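Local atomic coordinates of anaerobically-induced outer membrane porin OprE (Pseudomonas aeruginosa, PDB entry 4FRX), a protein that probably forms a beta-barrel channel that lets small solutes pass across the bacterial outer membrane. Residues P236-D247 with N281-V292. Sequence-based numbering, arbitrary orientation. Where two conformers were deposited one is given.
Sequences PGVLKTDLRAFD and NRAFSGLFTYTV
With CG of Tyr290 anti to its own nitrogen (chi1 -175°), the phenol lies along strand 237-247: the ring passes over the Gly237-Val238 backbone, Tyr290 CD1 3.3 Å from Val238 O, and Tyr290 OH comes to 3.3 Å from Gly237 CA. A chi1 of -55° swings the Phe288 ring beside Thr241, and Thr241 CG2 sits 3.5 Å from Phe288 CE2; the two run alongside each other. Strands 237-247 and 281-292 run antiparallel with axes 4.7 Å apart, joined by ten backbone hydrogen bonds in five reciprocal pairs from Val238-Thr291 to Phe246-Ala283. Leu239, Leu243, Phe284, Phe288 and Tyr290 share one face, and a detergent molecule touches Leu243, consistent with this being the outer, membrane-facing side of the barrel.

The other face carries a polar group around Asp242, Arg244 and Ser285. Arg244 reaches back along its own strand and grips Asp242 side-on: Arg244 NE meets Asp242 OD1 at 3.0 Å through the syn lone pair, and Arg244 NH2 meets Asp242 OD2 at 3.2 Å. Arg244 CB lies 3.5 Å from Ser285 OG. Tyr324 makes a cation-pi contact with the guanidinium. One water donates to Asp242 O (2.6 Å) and hydrogen-bonds Ser285 OG; another links Lys240 O with Thr289 OG1. Largely apolar and aromatic on the Leu239-Phe288 face, mixed on the other, the pair suits a porin wall, its two-point salt bridge fixing a guanidinium that probably faces the lumen.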
ATOM      1  N   PRO A 236      -7.203  32.009   3.605  1.00 40.35           N
ATOM      2  CA  PRO A 236      -5.791  31.631   3.533  1.00 36.99           C
ATOM      3  C   PRO A 236      -5.644  30.121   3.672  1.00 31.40           C
ATOM      4  O   PRO A 236      -4.524  29.608   3.642  1.00 32.98           O
ATOM      5  CB  PRO A 236      -5.204  32.322   4.758  1.00 36.18           C
ATOM      6  CG  PRO A 236      -6.330  32.250   5.768  1.00 34.57           C
ATOM      7  CD  PRO A 236      -7.612  32.366   4.976  1.00 34.57           C
ATOM      8  N   GLY A 237      -6.767  29.422   3.828  1.00 27.43           N
ATOM      9  CA  GLY A 237      -6.741  27.987   4.068  1.00 29.77           C
ATOM     10  C   GLY A 237      -7.392  27.152   2.979  1.00 29.27           C
ATOM     11  O   GLY A 237      -8.197  27.652   2.195  1.00 27.32           O
ATOM     12  N   VAL A 238      -7.044  25.869   2.935  1.00 16.87           N
ATOM     13  CA  VAL A 238      -7.599  24.953   1.945  1.00 17.13           C
ATOM     14  C   VAL A 238      -8.306  23.792   2.640  1.00 16.46           C
ATOM     15  O   VAL A 238      -7.737  23.181   3.554  1.00 14.90           O
ATOM     16  CB  VAL A 238      -6.485  24.382   1.054  1.00 19.11           C
ATOM     17  CG1 VAL A 238      -7.034  23.268   0.155  1.00 22.10           C
ATOM     18  CG2 VAL A 238      -5.870  25.485   0.215  1.00 27.76           C
ATOM     19  N   LEU A 239      -9.538  23.495   2.217  1.00 12.71           N
ATOM     20  CA  LEU A 239     -10.236  22.308   2.693  1.00 12.05           C
ATOM     21  C   LEU A 239     -10.208  21.249   1.609  1.00 15.89           C
ATOM     22  O   LEU A 239     -10.618  21.498   0.479  1.00 18.25           O
ATOM     23  CB  LEU A 239     -11.684  22.625   3.081  1.00 15.75           C
ATOM     24  CG  LEU A 239     -12.543  21.410   3.473  1.00 23.37           C
ATOM     25  CD1 LEU A 239     -12.172  20.898   4.843  1.00 20.65           C
ATOM     26  CD2 LEU A 239     -14.042  21.726   3.392  1.00 21.66           C
ATOM     27  N   LYS A 240      -9.677  20.084   1.956  1.00 12.46           N
ATOM     28  CA  LYS A 240      -9.581  18.958   1.037  1.00 11.65           C
ATOM     29  C   LYS A 240     -10.596  17.894   1.460  1.00  9.21           C
ATOM     30  O   LYS A 240     -10.678  17.541   2.620  1.00 16.34           O
ATOM     31  CB  LYS A 240      -8.175  18.387   1.076  1.00 16.59           C
ATOM     32  CG  LYS A 240      -7.949  17.197   0.157  1.00 17.69           C
ATOM     33  CD  LYS A 240      -6.547  16.638   0.351  1.00 19.10           C
ATOM     34  CE  LYS A 240      -6.315  15.398  -0.505  1.00 28.28           C
ATOM     35  NZ  LYS A 240      -5.153  14.600  -0.017  1.00 29.14           N
ATOM     36  N   THR A 241     -11.386  17.422   0.508  1.00 12.49           N
ATOM     37  CA  THR A 241     -12.446  16.458   0.769  1.00 11.28           C
ATOM     38  C   THR A 241     -12.083  15.187   0.027  1.00  8.17           C
ATOM     39  O   THR A 241     -11.782  15.224  -1.160  1.00 10.91           O
ATOM     40  CB  THR A 241     -13.777  16.961   0.205  1.00 12.65           C
ATOM     41  OG1 THR A 241     -14.122  18.191   0.845  1.00 20.28           O
ATOM     42  CG2 THR A 241     -14.880  15.944   0.454  1.00 10.86           C
ATOM     43  N   ASP A 242     -12.112  14.066   0.728  1.00  9.23           N
ATOM     44  CA  ASP A 242     -11.638  12.810   0.170  1.00  8.84           C
ATOM     45  C   ASP A 242     -12.745  11.802   0.420  1.00  5.06           C
ATOM     46  O   ASP A 242     -12.998  11.442   1.565  1.00 11.39           O
ATOM     47  CB  ASP A 242     -10.331  12.437   0.882  1.00 14.72           C
ATOM     48  CG  ASP A 242      -9.775  11.072   0.483  1.00 27.21           C
ATOM     49  OD1 ASP A 242     -10.543  10.135   0.181  1.00 25.41           O
ATOM     50  OD2 ASP A 242      -8.535  10.933   0.505  1.00 23.80           O
ATOM     51  N   LEU A 243     -13.409  11.367  -0.653  1.00 10.17           N
ATOM     52  CA  LEU A 243     -14.530  10.417  -0.551  1.00  7.05           C
ATOM     53  C   LEU A 243     -14.198   9.129  -1.280  1.00  9.36           C
ATOM     54  O   LEU A 243     -13.606   9.148  -2.363  1.00 12.01           O
ATOM     55  CB  LEU A 243     -15.814  11.007  -1.134  1.00 10.08           C
ATOM     56  CG  LEU A 243     -16.221  12.400  -0.678  1.00 11.48           C
ATOM     57  CD1 LEU A 243     -17.560  12.785  -1.309  1.00 11.32           C
ATOM     58  CD2 LEU A 243     -16.315  12.440   0.839  1.00 10.18           C
ATOM     59  N   ARG A 244     -14.571   8.007  -0.677  1.00  9.65           N
ATOM     60  CA  ARG A 244     -14.265   6.694  -1.234  1.00 11.60           C
ATOM     61  C   ARG A 244     -15.437   5.752  -0.994  1.00 12.83           C
ATOM     62  O   ARG A 244     -16.087   5.802   0.054  1.00 10.82           O
ATOM     63  CB  ARG A 244     -12.999   6.103  -0.603  1.00  3.42           C
ATOM     64  CG  ARG A 244     -11.794   7.025  -0.615  1.00 11.32           C
ATOM     65  CD  ARG A 244     -10.557   6.359  -0.040  1.00 11.06           C
ATOM     66  NE  ARG A 244      -9.469   7.321   0.111  1.00  7.46           N
ATOM     67  CZ  ARG A 244      -8.260   7.017   0.568  1.00 17.70           C
ATOM     68  NH1 ARG A 244      -7.985   5.771   0.923  1.00 14.25           N
ATOM     69  NH2 ARG A 244      -7.335   7.963   0.683  1.00 20.37           N
ATOM     70  N   ALA A 245     -15.697   4.909  -1.982  1.00  7.46           N
ATOM     71  CA  ALA A 245     -16.766   3.930  -1.929  1.00 10.51           C
ATOM     72  C   ALA A 245     -16.234   2.679  -2.615  1.00 10.28           C
ATOM     73  O   ALA A 245     -15.795   2.763  -3.756  1.00 10.55           O
ATOM     74  CB  ALA A 245     -17.970   4.457  -2.681  1.00 12.93           C
ATOM     75  N   PHE A 246     -16.252   1.541  -1.924  1.00  7.07           N
ATOM     76  CA  PHE A 246     -15.835   0.259  -2.505  1.00  4.46           C
ATOM     77  C   PHE A 246     -16.999  -0.721  -2.434  1.00 10.32           C
ATOM     78  O   PHE A 246     -17.656  -0.821  -1.405  1.00 10.03           O
ATOM     79  CB  PHE A 246     -14.709  -0.388  -1.691  1.00 11.02           C
ATOM     80  CG  PHE A 246     -13.336   0.213  -1.880  1.00 12.48           C
ATOM     81  CD1 PHE A 246     -12.477  -0.271  -2.865  1.00 10.41           C
ATOM     82  CD2 PHE A 246     -12.857   1.169  -1.000  1.00 14.66           C
ATOM     83  CE1 PHE A 246     -11.183   0.237  -3.003  1.00  8.24           C
ATOM     84  CE2 PHE A 246     -11.569   1.682  -1.135  1.00  8.08           C
ATOM     85  CZ  PHE A 246     -10.728   1.202  -2.137  1.00  4.21           C
ATOM     86  N   ASP A 247     -17.254  -1.472  -3.500  1.00  9.65           N
ATOM     87  CA  ASP A 247     -18.177  -2.597  -3.385  1.00  4.79           C
ATOM     88  C   ASP A 247     -17.381  -3.848  -3.731  1.00  6.16           C
ATOM     89  O   ASP A 247     -16.845  -3.950  -4.828  1.00  7.33           O
ATOM     90  CB  ASP A 247     -19.331  -2.470  -4.363  1.00  6.58           C
ATOM     91  CG  ASP A 247     -20.308  -3.621  -4.249  1.00 18.57           C
ATOM     92  OD1 ASP A 247     -21.138  -3.588  -3.329  1.00 20.92           O
ATOM     93  OD2 ASP A 247     -20.224  -4.569  -5.059  1.00 22.28           O
ATOM     94  N   ASN A 281     -18.500  -7.198   1.134  1.00 12.41           N
ATOM     95  CA  ASN A 281     -18.120  -6.002   1.870  1.00  9.15           C
ATOM     96  C   ASN A 281     -18.411  -4.718   1.082  1.00 12.41           C
ATOM     97  O   ASN A 281     -18.136  -4.623  -0.117  1.00  7.94           O
ATOM     98  CB  ASN A 281     -16.629  -6.068   2.248  1.00  6.24           C
ATOM     99  CG  ASN A 281     -16.171  -4.877   3.089  1.00 10.31           C
ATOM    100  OD1 ASN A 281     -16.136  -4.947   4.313  1.00 22.21           O
ATOM    101  ND2 ASN A 281     -15.805  -3.791   2.432  1.00  9.70           N
ATOM    102  N   ARG A 282     -19.024  -3.762   1.762  1.00  8.93           N
ATOM    103  CA  ARG A 282     -19.209  -2.422   1.230  0.52 10.25           C
ATOM    104  C   ARG A 282     -18.514  -1.447   2.175  1.00 11.45           C
ATOM    105  O   ARG A 282     -18.754  -1.467   3.373  1.00 15.05           O
ATOM    106  CB  ARG A 282     -20.705  -2.091   1.084  0.52 15.32           C
ATOM    107  CG  ARG A 282     -21.437  -2.982   0.077  0.52 18.41           C
ATOM    108  CD  ARG A 282     -22.932  -2.678  -0.012  0.52 24.09           C
ATOM    109  NE  ARG A 282     -23.668  -2.995   1.213  0.52 20.20           N
ATOM    110  CZ  ARG A 282     -24.015  -2.092   2.127  0.52 21.26           C
ATOM    111  NH1 ARG A 282     -23.693  -0.816   1.963  0.52 30.09           N
ATOM    112  NH2 ARG A 282     -24.684  -2.462   3.205  0.52 22.06           N
ATOM    113  N   ALA A 283     -17.622  -0.612   1.637  1.00 14.20           N
ATOM    114  CA  ALA A 283     -16.859   0.328   2.461  1.00 10.81           C
ATOM    115  C   ALA A 283     -17.147   1.744   1.957  1.00 12.27           C
ATOM    116  O   ALA A 283     -17.200   1.961   0.760  1.00 10.97           O
ATOM    117  CB  ALA A 283     -15.395   0.041   2.325  1.00 10.31           C
ATOM    118  N   PHE A 284     -17.358   2.696   2.852  1.00  7.88           N
ATOM    119  CA  PHE A 284     -17.592   4.086   2.460  0.73 10.54           C
ATOM    120  C   PHE A 284     -16.832   4.990   3.418  1.00 12.87           C
ATOM    121  O   PHE A 284     -16.867   4.768   4.616  1.00  7.79           O
ATOM    122  CB  PHE A 284     -19.086   4.438   2.517  0.73 10.69           C
ATOM    123  CG  PHE A 284     -19.370   5.897   2.259  0.73 19.26           C
ATOM    124  CD1 PHE A 284     -19.364   6.400   0.964  0.73 30.07           C
ATOM    125  CD2 PHE A 284     -19.630   6.768   3.306  0.73 30.11           C
ATOM    126  CE1 PHE A 284     -19.617   7.743   0.718  0.73 30.91           C
ATOM    127  CE2 PHE A 284     -19.881   8.112   3.067  0.73 34.51           C
ATOM    128  CZ  PHE A 284     -19.875   8.596   1.770  0.73 33.58           C
ATOM    129  N   SER A 285     -16.149   6.002   2.903  1.00  8.91           N
ATOM    130  CA  SER A 285     -15.452   6.904   3.807  1.00 10.24           C
ATOM    131  C   SER A 285     -15.444   8.341   3.314  1.00  7.98           C
ATOM    132  O   SER A 285     -15.539   8.595   2.114  1.00 11.21           O
ATOM    133  CB  SER A 285     -14.025   6.440   4.039  1.00  8.57           C
ATOM    134  OG  SER A 285     -13.266   6.597   2.859  1.00 11.34           O
ATOM    135  N   GLY A 286     -15.353   9.264   4.269  1.00  8.15           N
ATOM    136  CA  GLY A 286     -15.212  10.688   4.005  1.00  7.96           C
ATOM    137  C   GLY A 286     -14.125  11.200   4.931  1.00  7.96           C
ATOM    138  O   GLY A 286     -14.166  10.945   6.135  1.00 15.31           O
ATOM    139  N   LEU A 287     -13.122  11.876   4.374  1.00 10.86           N
ATOM    140  CA  LEU A 287     -12.067  12.462   5.187  1.00  9.95           C
ATOM    141  C   LEU A 287     -11.920  13.920   4.775  1.00 13.19           C
ATOM    142  O   LEU A 287     -11.827  14.217   3.595  1.00 14.08           O
ATOM    143  CB  LEU A 287     -10.741  11.717   4.962  1.00  9.55           C
ATOM    144  CG  LEU A 287      -9.493  12.295   5.634  1.00 10.73           C
ATOM    145  CD1 LEU A 287      -9.581  12.149   7.168  1.00 15.52           C
ATOM    146  CD2 LEU A 287      -8.221  11.651   5.084  1.00 12.09           C
ATOM    147  N   PHE A 288     -11.897  14.818   5.754  1.00  9.09           N
ATOM    148  CA  PHE A 288     -11.831  16.237   5.479  1.00 13.55           C
ATOM    149  C   PHE A 288     -10.622  16.782   6.200  1.00 16.30           C
ATOM    150  O   PHE A 288     -10.440  16.531   7.387  1.00 16.10           O
ATOM    151  CB  PHE A 288     -13.095  16.948   5.975  1.00 18.02           C
ATOM    152  CG  PHE A 288     -14.358  16.377   5.419  1.00 18.01           C
ATOM    153  CD1 PHE A 288     -14.992  15.323   6.054  1.00 18.62           C
ATOM    154  CD2 PHE A 288     -14.901  16.876   4.251  1.00 19.50           C
ATOM    155  CE1 PHE A 288     -16.157  14.777   5.542  1.00 25.39           C
ATOM    156  CE2 PHE A 288     -16.073  16.337   3.728  1.00 27.00           C
ATOM    157  CZ  PHE A 288     -16.696  15.279   4.373  1.00 25.74           C
ATOM    158  N   THR A 289      -9.798  17.531   5.478  1.00 13.96           N
ATOM    159  CA  THR A 289      -8.570  18.055   6.047  1.00  9.76           C
ATOM    160  C   THR A 289      -8.511  19.543   5.736  1.00 18.97           C
ATOM    161  O   THR A 289      -8.596  19.934   4.573  1.00 18.44           O
ATOM    162  CB  THR A 289      -7.362  17.362   5.418  1.00 10.78           C
ATOM    163  OG1 THR A 289      -7.537  15.950   5.519  1.00 17.56           O
ATOM    164  CG2 THR A 289      -6.080  17.769   6.118  1.00 16.66           C
ATOM    165  N   TYR A 290      -8.392  20.361   6.777  1.00 17.98           N
ATOM    166  CA  TYR A 290      -8.241  21.799   6.603  1.00 17.08           C
ATOM    167  C   TYR A 290      -6.822  22.210   6.972  1.00 17.21           C
ATOM    168  O   TYR A 290      -6.317  21.860   8.043  1.00 14.68           O
ATOM    169  CB  TYR A 290      -9.247  22.574   7.441  1.00 19.39           C
ATOM    170  CG  TYR A 290      -9.170  24.060   7.182  1.00 27.72           C
ATOM    171  CD1 TYR A 290      -9.563  24.587   5.960  1.00 25.69           C
ATOM    172  CD2 TYR A 290      -8.691  24.936   8.150  1.00 32.45           C
ATOM    173  CE1 TYR A 290      -9.493  25.953   5.709  1.00 26.46           C
ATOM    174  CE2 TYR A 290      -8.619  26.300   7.910  1.00 32.61           C
ATOM    175  CZ  TYR A 290      -9.022  26.800   6.689  1.00 34.02           C
ATOM    176  OH  TYR A 290      -8.957  28.153   6.440  1.00 43.65           O
ATOM    177  N   THR A 291      -6.185  22.940   6.064  1.00 20.06           N
ATOM    178  CA  THR A 291      -4.780  23.281   6.188  1.00 16.17           C
ATOM    179  C   THR A 291      -4.595  24.791   6.101  1.00 23.05           C
ATOM    180  O   THR A 291      -4.984  25.415   5.114  1.00 23.06           O
ATOM    181  CB  THR A 291      -3.950  22.612   5.077  1.00 19.88           C
ATOM    182  OG1 THR A 291      -3.989  21.185   5.243  1.00 24.61           O
ATOM    183  CG2 THR A 291      -2.502  23.090   5.122  1.00 26.77           C
ATOM    184  N   VAL A 292      -4.013  25.374   7.140  1.00 19.24           N
ATOM    185  CA  VAL A 292      -3.736  26.804   7.129  1.00 24.52           C
ATOM    186  C   VAL A 292      -2.500  27.100   7.972  1.00 24.51           C
ATOM    187  O   VAL A 292      -2.311  26.512   9.039  1.00 22.23           O
ATOM    188  CB  VAL A 292      -4.966  27.630   7.616  1.00 25.37           C
ATOM    189  CG1 VAL A 292      -5.351  27.254   9.041  1.00 27.27           C
ATOM    190  CG2 VAL A 292      -4.704  29.130   7.501  1.00 30.12           C
TER
HETATM  191  O   HOH W   1      -8.779  15.068   3.166  1.00 16.34           O
HETATM  192  O   HOH W   2     -12.204   9.049   2.212  1.00 12.83           O
HETATM  193  O   HOH W   3     -15.646  -3.195  -0.212  1.00 12.22           O